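Local coordinates for protein amidase, hydantoinase/carbamoylase family (PDB 6C0D) that probably hydrolyses N-carbamoyl-L-amino acids as a zinc-dependent homodimeric amidase of the peptidase M20 family, at residues G218-F222 / L302-E306; E221-I227 / R323-C329; A349-L353 / E407-A412. All coordinates share one frame; numbering follows the deposited sequence. Where two conformers were deposited one is given.

Interaction 1. Residues G218-F222 / L302-E306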
loop_
_atom_site.group_PDB
_atom_site.type_symbol
_atom_site.label_atom_id
_atom_site.label_comp_id
_atom_site.label_asym_id
_atom_site.label_seq_id
_atom_site.Cartn_x
_atom_site.Cartn_y
_atom_site.Cartn_z
ATOM N N GLY A 218 12.475 10.678 -22.326
ATOM C CA GLY A 218 13.311 10.249 -21.226
ATOM C C GLY A 218 12.470 9.901 -20.006
ATOM O O GLY A 218 11.287 10.243 -19.937
ATOM N N ILE A 219 13.085 9.203 -19.048
ATOM C CA ILE A 219 12.375 8.664 -17.879
ATOM C C ILE A 219 13.183 8.919 -16.609
ATOM O O ILE A 219 14.416 8.808 -16.610
ATOM C CB ILE A 219 12.105 7.149 -18.034
ATOM C CG1 ILE A 219 11.351 6.872 -19.354
ATOM C CG2 ILE A 219 11.251 6.630 -16.849
ATOM C CD1 ILE A 219 11.254 5.398 -19.740
ATOM N N ARG A 220 12.477 9.239 -15.509
ATOM C CA ARG A 220 13.060 9.241 -14.174
ATOM C C ARG A 220 12.151 8.451 -13.244
ATOM O O ARG A 220 10.923 8.501 -13.379
ATOM C CB ARG A 220 13.234 10.660 -13.619
ATOM C CG ARG A 220 14.308 11.465 -14.321
ATOM C CD ARG A 220 15.700 10.869 -14.081
ATOM N NE ARG A 220 16.737 11.748 -14.625
ATOM C CZ ARG A 220 17.081 11.807 -15.913
ATOM N NH1 ARG A 220 16.511 11.016 -16.822
ATOM N NH2 ARG A 220 18.016 12.660 -16.292
ATOM N N GLU A 221 12.766 7.714 -12.318
ATOM C CA GLU A 221 12.033 6.996 -11.278
ATOM C C GLU A 221 12.682 7.272 -9.933
ATOM O O GLU A 221 13.908 7.342 -9.836
ATOM C CB GLU A 221 12.011 5.494 -11.567
ATOM C CG GLU A 221 11.098 5.176 -12.766
ATOM C CD GLU A 221 11.115 3.720 -13.164
ATOM O OE1 GLU A 221 12.113 3.026 -12.882
ATOM O OE2 GLU A 221 10.126 3.270 -13.758
ATOM N N PHE A 222 11.851 7.435 -8.901
ATOM C CA PHE A 222 12.331 7.696 -7.553
ATOM C C PHE A 222 11.453 6.965 -6.554
ATOM O O PHE A 222 10.261 6.741 -6.798
ATOM C CB PHE A 222 12.288 9.185 -7.202
ATOM C CG PHE A 222 13.253 10.025 -7.990
ATOM C CD1 PHE A 222 14.525 10.278 -7.499
ATOM C CD2 PHE A 222 12.871 10.594 -9.194
ATOM C CE1 PHE A 222 15.415 11.059 -8.212
ATOM C CE2 PHE A 222 13.773 11.370 -9.931
ATOM C CZ PHE A 222 15.039 11.609 -9.424
ATOM N N LEU A 302 12.890 17.758 -18.347
ATOM C CA LEU A 302 13.081 16.564 -17.532
ATOM C C LEU A 302 14.050 16.841 -16.394
ATOM O O LEU A 302 13.812 16.429 -15.252
ATOM C CB LEU A 302 13.577 15.419 -18.414
ATOM C CG LEU A 302 13.606 13.993 -17.875
ATOM C CD1 LEU A 302 12.192 13.492 -17.483
ATOM C CD2 LEU A 302 14.236 13.094 -18.960
ATOM N N HIS A 303 15.139 17.568 -16.681
ATOM C CA HIS A 303 16.120 17.909 -15.656
ATOM C C HIS A 303 15.564 18.939 -14.679
ATOM O O HIS A 303 15.872 18.895 -13.484
ATOM C CB HIS A 303 17.410 18.440 -16.308
ATOM C CG HIS A 303 18.031 17.493 -17.288
ATOM N ND1 HIS A 303 19.012 17.878 -18.180
ATOM C CD2 HIS A 303 17.808 16.176 -17.520
ATOM C CE1 HIS A 303 19.363 16.841 -18.919
ATOM N NE2 HIS A 303 18.646 15.796 -18.542
ATOM N N ALA A 304 14.761 19.885 -15.175
ATOM C CA ALA A 304 14.157 20.869 -14.278
ATOM C C ALA A 304 13.159 20.209 -13.338
ATOM O O ALA A 304 13.018 20.637 -12.183
ATOM C CB ALA A 304 13.456 21.976 -15.071
ATOM N N MET A 305 12.462 19.167 -13.808
ATOM C CA MET A 305 11.542 18.439 -12.937
ATOM C C MET A 305 12.302 17.718 -11.835
ATOM O O MET A 305 11.904 17.754 -10.663
ATOM C CB MET A 305 10.710 17.459 -13.769
ATOM C CG MET A 305 9.682 18.161 -14.662
ATOM S SD MET A 305 8.937 17.053 -15.880
ATOM C CE MET A 305 7.792 16.162 -14.806
ATOM N N GLU A 306 13.415 17.069 -12.188
ATOM C CA GLU A 306 14.250 16.430 -11.178
ATOM C C GLU A 306 14.770 17.451 -10.172
ATOM O O GLU A 306 14.733 17.225 -8.951
ATOM C CB GLU A 306 15.405 15.697 -11.866
ATOM C CG GLU A 306 16.348 14.981 -10.927
ATOM C CD GLU A 306 17.303 14.079 -11.685
ATOM O OE1 GLU A 306 16.912 12.944 -12.028
ATOM O OE2 GLU A 306 18.436 14.521 -11.966
HETATM O O HOH W 1 19.799 13.524 -14.064
#
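In the smaller domain that M20-family enzymes insert into their catalytic domain, Arg220 and Glu306 join a strand to the helix lying over it. The two short axes run almost parallel, 12° apart, and come within 9.7 Å. Arg220 NE donates to Glu306 OE1 at 2.9 Å in a salt bridge that is short but bent, with an N-H...O angle of 135°. The carboxylate oxygen sits at the guanidinium edge, in its plane, whereas NE meets OE1 from above the carboxylate plane. The arginine chain bends at chi2 (-66°), and that turn lets NH1 reach back to its neighbour's carbonyl, Ile219 O, at 3.1 Å. A water links Arg220 NH2 to Glu306 OE2. Glu334 also pairs with NH2 and accepts from His303 NE2, so the guanidinium is shared between two carboxylates. Beside it, Leu302 lies toward the rim of one guanidinium face, and its CD2 comes 3.8 Å from Gly218 CA. Glu306 OE1 also approaches the Phe222 ring at its edge, 3.5 Å from CZ, with ring and carboxylate planes nearly perpendicular. The salt bridge and the Leu302 packing join helix 299-317 to strand 210-227, a helix-on-sheet layer of the kind found in the alpha/beta lid domain of M20 enzymes.

Interaction 2. Residues E221-I227 / R323-C329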
loop_
_atom_site.group_PDB
_atom_site.type_symbol
_atom_site.label_atom_id
_atom_site.label_comp_id
_atom_site.label_asym_id
_atom_site.label_seq_id
_atom_site.Cartn_x
_atom_site.Cartn_y
_atom_site.Cartn_z
ATOM N N GLU A 221 12.766 7.714 -12.318
ATOM C CA GLU A 221 12.033 6.996 -11.278
ATOM C C GLU A 221 12.682 7.272 -9.933
ATOM O O GLU A 221 13.908 7.342 -9.836
ATOM C CB GLU A 221 12.011 5.494 -11.567
ATOM C CG GLU A 221 11.098 5.176 -12.766
ATOM C CD GLU A 221 11.115 3.720 -13.164
ATOM O OE1 GLU A 221 12.113 3.026 -12.882
ATOM O OE2 GLU A 221 10.126 3.270 -13.758
ATOM N N PHE A 222 11.851 7.435 -8.901
ATOM C CA PHE A 222 12.331 7.696 -7.553
ATOM C C PHE A 222 11.453 6.965 -6.554
ATOM O O PHE A 222 10.261 6.741 -6.798
ATOM C CB PHE A 222 12.288 9.185 -7.202
ATOM C CG PHE A 222 13.253 10.025 -7.990
ATOM C CD1 PHE A 222 14.525 10.278 -7.499
ATOM C CD2 PHE A 222 12.871 10.594 -9.194
ATOM C CE1 PHE A 222 15.415 11.059 -8.212
ATOM C CE2 PHE A 222 13.773 11.370 -9.931
ATOM C CZ PHE A 222 15.039 11.609 -9.424
ATOM N N GLN A 223 12.052 6.613 -5.423
ATOM C CA GLN A 223 11.290 6.333 -4.218
ATOM C C GLN A 223 11.405 7.538 -3.307
ATOM O O GLN A 223 12.473 8.148 -3.187
ATOM C CB GLN A 223 11.811 5.109 -3.468
ATOM C CG GLN A 223 11.542 3.775 -4.098
ATOM C CD GLN A 223 11.920 2.648 -3.161
ATOM O OE1 GLN A 223 12.161 2.874 -1.972
ATOM N NE2 GLN A 223 11.980 1.432 -3.685
ATOM N N LEU A 224 10.312 7.885 -2.664
ATOM C CA LEU A 224 10.313 8.958 -1.686
ATOM C C LEU A 224 9.808 8.382 -0.375
ATOM O O LEU A 224 8.662 7.915 -0.299
ATOM C CB LEU A 224 9.444 10.113 -2.164
ATOM C CG LEU A 224 9.439 11.346 -1.280
ATOM C CD1 LEU A 224 10.837 11.950 -1.153
ATOM C CD2 LEU A 224 8.508 12.304 -1.925
ATOM N N ARG A 225 10.675 8.381 0.636
ATOM C CA ARG A 225 10.380 7.826 1.952
ATOM C C ARG A 225 10.074 8.943 2.933
ATOM O O ARG A 225 10.693 10.010 2.878
ATOM C CB ARG A 225 11.562 7.016 2.493
ATOM C CG ARG A 225 11.889 5.744 1.738
ATOM C CD ARG A 225 13.073 5.030 2.403
ATOM N NE ARG A 225 13.455 3.814 1.688
ATOM C CZ ARG A 225 14.657 3.249 1.758
ATOM N NH1 ARG A 225 15.606 3.800 2.501
ATOM N NH2 ARG A 225 14.917 2.144 1.069
ATOM N N PHE A 226 9.146 8.677 3.850
ATOM C CA PHE A 226 8.756 9.608 4.898
ATOM C C PHE A 226 8.941 8.907 6.228
ATOM O O PHE A 226 8.468 7.780 6.405
ATOM C CB PHE A 226 7.308 10.068 4.703
ATOM C CG PHE A 226 7.135 10.846 3.444
ATOM C CD1 PHE A 226 6.939 10.190 2.233
ATOM C CD2 PHE A 226 7.260 12.226 3.453
ATOM C CE1 PHE A 226 6.820 10.901 1.039
ATOM C CE2 PHE A 226 7.145 12.954 2.261
ATOM C CZ PHE A 226 6.928 12.284 1.053
ATOM N N ILE A 227 9.676 9.545 7.137
ATOM C CA ILE A 227 10.016 8.935 8.412
ATOM C C ILE A 227 9.397 9.791 9.495
ATOM O O ILE A 227 9.852 10.916 9.745
ATOM C CB ILE A 227 11.529 8.799 8.617
ATOM C CG1 ILE A 227 12.161 7.917 7.522
ATOM C CG2 ILE A 227 11.797 8.189 9.979
ATOM C CD1 ILE A 227 12.543 8.672 6.263
ATOM N N ARG A 323 10.437 13.550 8.342
ATOM C CA ARG A 323 11.546 13.731 7.414
ATOM C C ARG A 323 11.254 13.047 6.084
ATOM O O ARG A 323 10.705 11.950 6.051
ATOM C CB ARG A 323 12.839 13.168 8.002
ATOM C CG ARG A 323 14.042 13.290 7.059
ATOM C CD ARG A 323 15.334 12.906 7.774
ATOM N NE ARG A 323 15.251 11.585 8.396
ATOM C CZ ARG A 323 15.612 10.454 7.796
ATOM N NH1 ARG A 323 16.079 10.478 6.558
ATOM N NH2 ARG A 323 15.506 9.297 8.432
ATOM N N ALA A 324 11.648 13.700 4.982
ATOM C CA ALA A 324 11.525 13.150 3.637
ATOM C C ALA A 324 12.892 12.735 3.102
ATOM O O ALA A 324 13.908 13.388 3.360
ATOM C CB ALA A 324 10.895 14.164 2.673
ATOM N N GLU A 325 12.915 11.648 2.327
ATOM C CA GLU A 325 14.175 11.089 1.855
ATOM C C GLU A 325 13.994 10.603 0.424
ATOM O O GLU A 325 13.171 9.719 0.170
ATOM C CB GLU A 325 14.628 9.947 2.758
ATOM C CG GLU A 325 15.921 9.299 2.332
ATOM C CD GLU A 325 16.247 8.100 3.195
ATOM O OE1 GLU A 325 16.965 7.197 2.712
ATOM O OE2 GLU A 325 15.769 8.065 4.354
ATOM N N LEU A 326 14.757 11.172 -0.505
ATOM C CA LEU A 326 14.598 10.882 -1.927
ATOM C C LEU A 326 15.657 9.881 -2.365
ATOM O O LEU A 326 16.848 10.078 -2.093
ATOM C CB LEU A 326 14.721 12.169 -2.742
ATOM C CG LEU A 326 14.487 12.096 -4.249
ATOM C CD1 LEU A 326 13.035 11.833 -4.547
ATOM C CD2 LEU A 326 14.952 13.395 -4.888
ATOM N N ILE A 327 15.232 8.827 -3.064
ATOM C CA ILE A 327 16.139 7.774 -3.520
ATOM C C ILE A 327 15.984 7.615 -5.024
ATOM O O ILE A 327 14.902 7.263 -5.507
ATOM C CB ILE A 327 15.868 6.437 -2.813
ATOM C CG1 ILE A 327 15.938 6.637 -1.297
ATOM C CG2 ILE A 327 16.876 5.400 -3.260
ATOM C CD1 ILE A 327 15.193 5.603 -0.538
ATOM N N ALA A 328 17.058 7.865 -5.763
ATOM C CA ALA A 328 17.004 7.668 -7.209
ATOM C C ALA A 328 17.024 6.178 -7.527
ATOM O O ALA A 328 17.733 5.402 -6.883
ATOM C CB ALA A 328 18.186 8.365 -7.895
ATOM N N CYS A 329 16.217 5.769 -8.496
ATOM C CA CYS A 329 16.231 4.390 -8.961
ATOM C C CYS A 329 17.154 4.249 -10.157
ATOM O O CYS A 329 17.284 5.164 -10.976
ATOM C CB CYS A 329 14.829 3.931 -9.356
ATOM S SG CYS A 329 13.701 4.024 -7.991
HETATM O O HOH W 2 15.531 6.819 -12.777
#
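Ile327 lays its CD1 methyl over the centre of the Arg225 guanidinium face, 3.3 Å from Arg225 CZ, as the two side chains run past each other at a slant. With CG, CD and NE of Arg225 in an extended chain (chi2 -179°, chi3 -178°), the flat group is carried across to the neighbouring strand. There Arg225 also lies alongside Glu325, pointing the same way, but NH1 to Glu325 OE1 is a long salt bridge of 3.7 Å. The other carboxylate oxygen, Glu325 OE2, takes a 3.3 Å bond from Arg323 NH1. In the conformers described, one acid is thus shared by two arginines, though both links are loose and each arginine has a second conformer. Arg323 in turn has Ile227 CD1 over one guanidinium face, displaced toward the rim. On this surface, then, aliphatic methyls pack against both charged groups.

The backbones form an antiparallel pair of strands. Gln223 with Ile327, Arg225 with Glu325 and Ile227 with Arg323 are hydrogen-bonded pairs, each joined by two N-H...O bonds; Gln223 N to Ile327 O, for example, is 2.9 Å. Phe222, Leu224 and Phe226 alternate with them, facing Ala328, Leu326 and Ala324 in non-hydrogen-bonded pairs.

These residues project from the opposite sheet surface, toward helices 244-262 and 299-317. Leu326 CD1 touches Phe222 CD1 at 3.7 Å and Leu224 CD1 at 4.0 Å, while Ala324 CB meets Phe226 CE2. Phe251 of helix 244-262 packs its ring against Phe226, and Leu309 of helix 299-317 reaches both Phe222 and Leu326.

Beyond the last pair, Cys329 N still donates to Glu221 O at 3.1 Å, although from above the carbonyl plane. A water accepts from Glu221 N and donates to Cys329 O. Phe281 of the second subunit packs on both Glu221 and Cys329.

Interaction 3. Residues A349-L353 / E407-A412. With SO4 (sulfate ion), chain D.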
loop_
_atom_site.group_PDB
_atom_site.type_symbol
_atom_site.label_atom_id
_atom_site.label_comp_id
_atom_site.label_asym_id
_atom_site.label_seq_id
_atom_site.Cartn_x
_atom_site.Cartn_y
_atom_site.Cartn_z
ATOM N N ALA A 349 4.896 10.721 -46.593
ATOM C CA ALA A 349 4.110 9.540 -46.958
ATOM C C ALA A 349 2.761 9.538 -46.252
ATOM O O ALA A 349 1.741 9.136 -46.840
ATOM C CB ALA A 349 4.881 8.264 -46.612
ATOM N N ALA A 350 2.741 9.968 -44.986
ATOM C CA ALA A 350 1.485 9.997 -44.238
ATOM C C ALA A 350 0.530 11.010 -44.845
ATOM O O ALA A 350 -0.678 10.765 -44.939
ATOM C CB ALA A 350 1.748 10.331 -42.763
ATOM N N ASP A 351 1.059 12.162 -45.260
ATOM C CA ASP A 351 0.199 13.170 -45.853
ATOM C C ASP A 351 -0.321 12.730 -47.217
ATOM O O ASP A 351 -1.452 13.079 -47.592
ATOM C CB ASP A 351 0.949 14.493 -45.976
ATOM C CG ASP A 351 0.007 15.652 -46.075
ATOM O OD1 ASP A 351 -0.735 15.899 -45.103
ATOM O OD2 ASP A 351 -0.016 16.281 -47.134
ATOM N N ALA A 352 0.484 11.967 -47.959
ATOM C CA ALA A 352 0.075 11.479 -49.269
ATOM C C ALA A 352 -1.029 10.436 -49.149
ATOM O O ALA A 352 -1.997 10.454 -49.921
ATOM C CB ALA A 352 1.283 10.888 -50.009
ATOM N N LEU A 353 -0.896 9.510 -48.202
ATOM C CA LEU A 353 -1.783 8.349 -48.139
ATOM C C LEU A 353 -2.844 8.443 -47.053
ATOM O O LEU A 353 -3.880 7.763 -47.154
ATOM C CB LEU A 353 -0.958 7.072 -47.924
ATOM C CG LEU A 353 0.042 6.827 -49.052
ATOM C CD1 LEU A 353 0.693 5.464 -48.828
ATOM C CD2 LEU A 353 -0.620 6.880 -50.438
ATOM N N GLU A 407 1.052 0.520 -45.721
ATOM C CA GLU A 407 1.133 1.320 -46.946
ATOM C C GLU A 407 1.959 2.590 -46.738
ATOM O O GLU A 407 2.789 2.957 -47.586
ATOM C CB GLU A 407 -0.286 1.668 -47.431
ATOM C CG GLU A 407 -1.010 0.443 -47.986
ATOM C CD GLU A 407 -2.472 0.725 -48.321
ATOM O OE1 GLU A 407 -3.049 1.622 -47.703
ATOM O OE2 GLU A 407 -3.044 0.045 -49.187
ATOM N N VAL A 408 1.715 3.299 -45.634
ATOM C CA VAL A 408 2.486 4.513 -45.333
ATOM C C VAL A 408 3.952 4.156 -45.131
ATOM O O VAL A 408 4.852 4.798 -45.689
ATOM C CB VAL A 408 1.907 5.238 -44.102
ATOM C CG1 VAL A 408 2.861 6.404 -43.642
ATOM C CG2 VAL A 408 0.487 5.768 -44.411
ATOM N N ALA A 409 4.215 3.106 -44.349
ATOM C CA ALA A 409 5.603 2.722 -44.087
ATOM C C ALA A 409 6.326 2.301 -45.366
ATOM O O ALA A 409 7.503 2.639 -45.564
ATOM C CB ALA A 409 5.658 1.594 -43.052
ATOM N N ALA A 410 5.640 1.565 -46.246
ATOM C CA ALA A 410 6.268 1.125 -47.495
ATOM C C ALA A 410 6.590 2.302 -48.411
ATOM O O ALA A 410 7.644 2.316 -49.072
ATOM C CB ALA A 410 5.354 0.132 -48.222
ATOM N N ARG A 411 5.662 3.260 -48.517
ATOM C CA ARG A 411 5.922 4.444 -49.330
ATOM C C ARG A 411 7.098 5.238 -48.773
ATOM O O ARG A 411 8.011 5.615 -49.521
ATOM C CB ARG A 411 4.672 5.322 -49.420
ATOM C CG ARG A 411 4.860 6.574 -50.278
ATOM C CD ARG A 411 3.593 7.440 -50.311
ATOM N NE ARG A 411 3.812 8.728 -50.975
ATOM C CZ ARG A 411 3.442 8.984 -52.226
ATOM N NH1 ARG A 411 2.816 8.049 -52.925
ATOM N NH2 ARG A 411 3.663 10.174 -52.764
ATOM N N ALA A 412 7.108 5.486 -47.467
ATOM C CA ALA A 412 8.239 6.176 -46.855
ATOM C C ALA A 412 9.537 5.398 -47.045
ATOM O O ALA A 412 10.592 5.993 -47.289
ATOM C CB ALA A 412 7.971 6.378 -45.363
HETATM S S SO4 D . 5.095 13.370 -51.840
HETATM O O1 SO4 D . 4.644 14.579 -51.156
HETATM O O2 SO4 D . 3.987 12.423 -51.955
HETATM O O3 SO4 D . 5.581 13.726 -53.171
HETATM O O4 SO4 D . 6.179 12.760 -51.075
#
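A sulfate, probably from the crystallisation liquor, lies at the edge of the Arg411 guanidinium while Ala352 CB sits over one face of that group. Arg411 NH2 is modelled implausibly close to sulfate O2, in one of two conformers, so this bond is doubtful. Ala352 CB stands 3.5 Å from Arg411 NE, offset toward the rim. The extended chain of Arg411, with chi1 -179° and chi2 -179°, carries the guanidinium alongside the last turn of helix 340-353, to Ala352. Its methylenes serve as apolar surface on the way: CD lies 3.8 Å from Leu353 CD1, and CG lies 4.0 Å from Ala349 CB. Phe13 contributes a cation-pi contact with the same arginine. Nearer the core, small residues permit close approach of the two helices. Ala349 CB meets Ala412 CB at 3.8 Å and Val408 O at 3.6 Å. The methyls of Val408 diverge, CG1 touching Ala350 and CG2 4.0 Å from Leu353 CB, while Leu353 CD1 reaches Glu407 O at 3.5 Å. The short axes come within 8.9 Å at 127°, and Ile210 of strand 210-227 touches both Ala350 and Val408. Such alanine-rich helix-helix packing against a central sheet belongs to the alpha/beta layering of the M20 catalytic domain.

Interactions 1 and 2 share Glu221 and Phe222 on strand 210-227, with centres 14 Å apart. Interaction 1 joins that strand to helix 299-317, and interaction 2 pairs it with strand 323-328, which follows this helix in the chain. Both also touch the second subunit. Interaction 3 is remote: its nearest atoms lie about 23 Å from interaction 1 and about 30 Å from interaction 2, whose centre is on the opposite side of the chain's centre. None includes the zinc ligands His89, Asp100 and His196; the side chain of Ile219 in interaction 1 is about 13 Å from zinc. That side chain and Glu221 each lie about 4 Å from bound HEPES buffer.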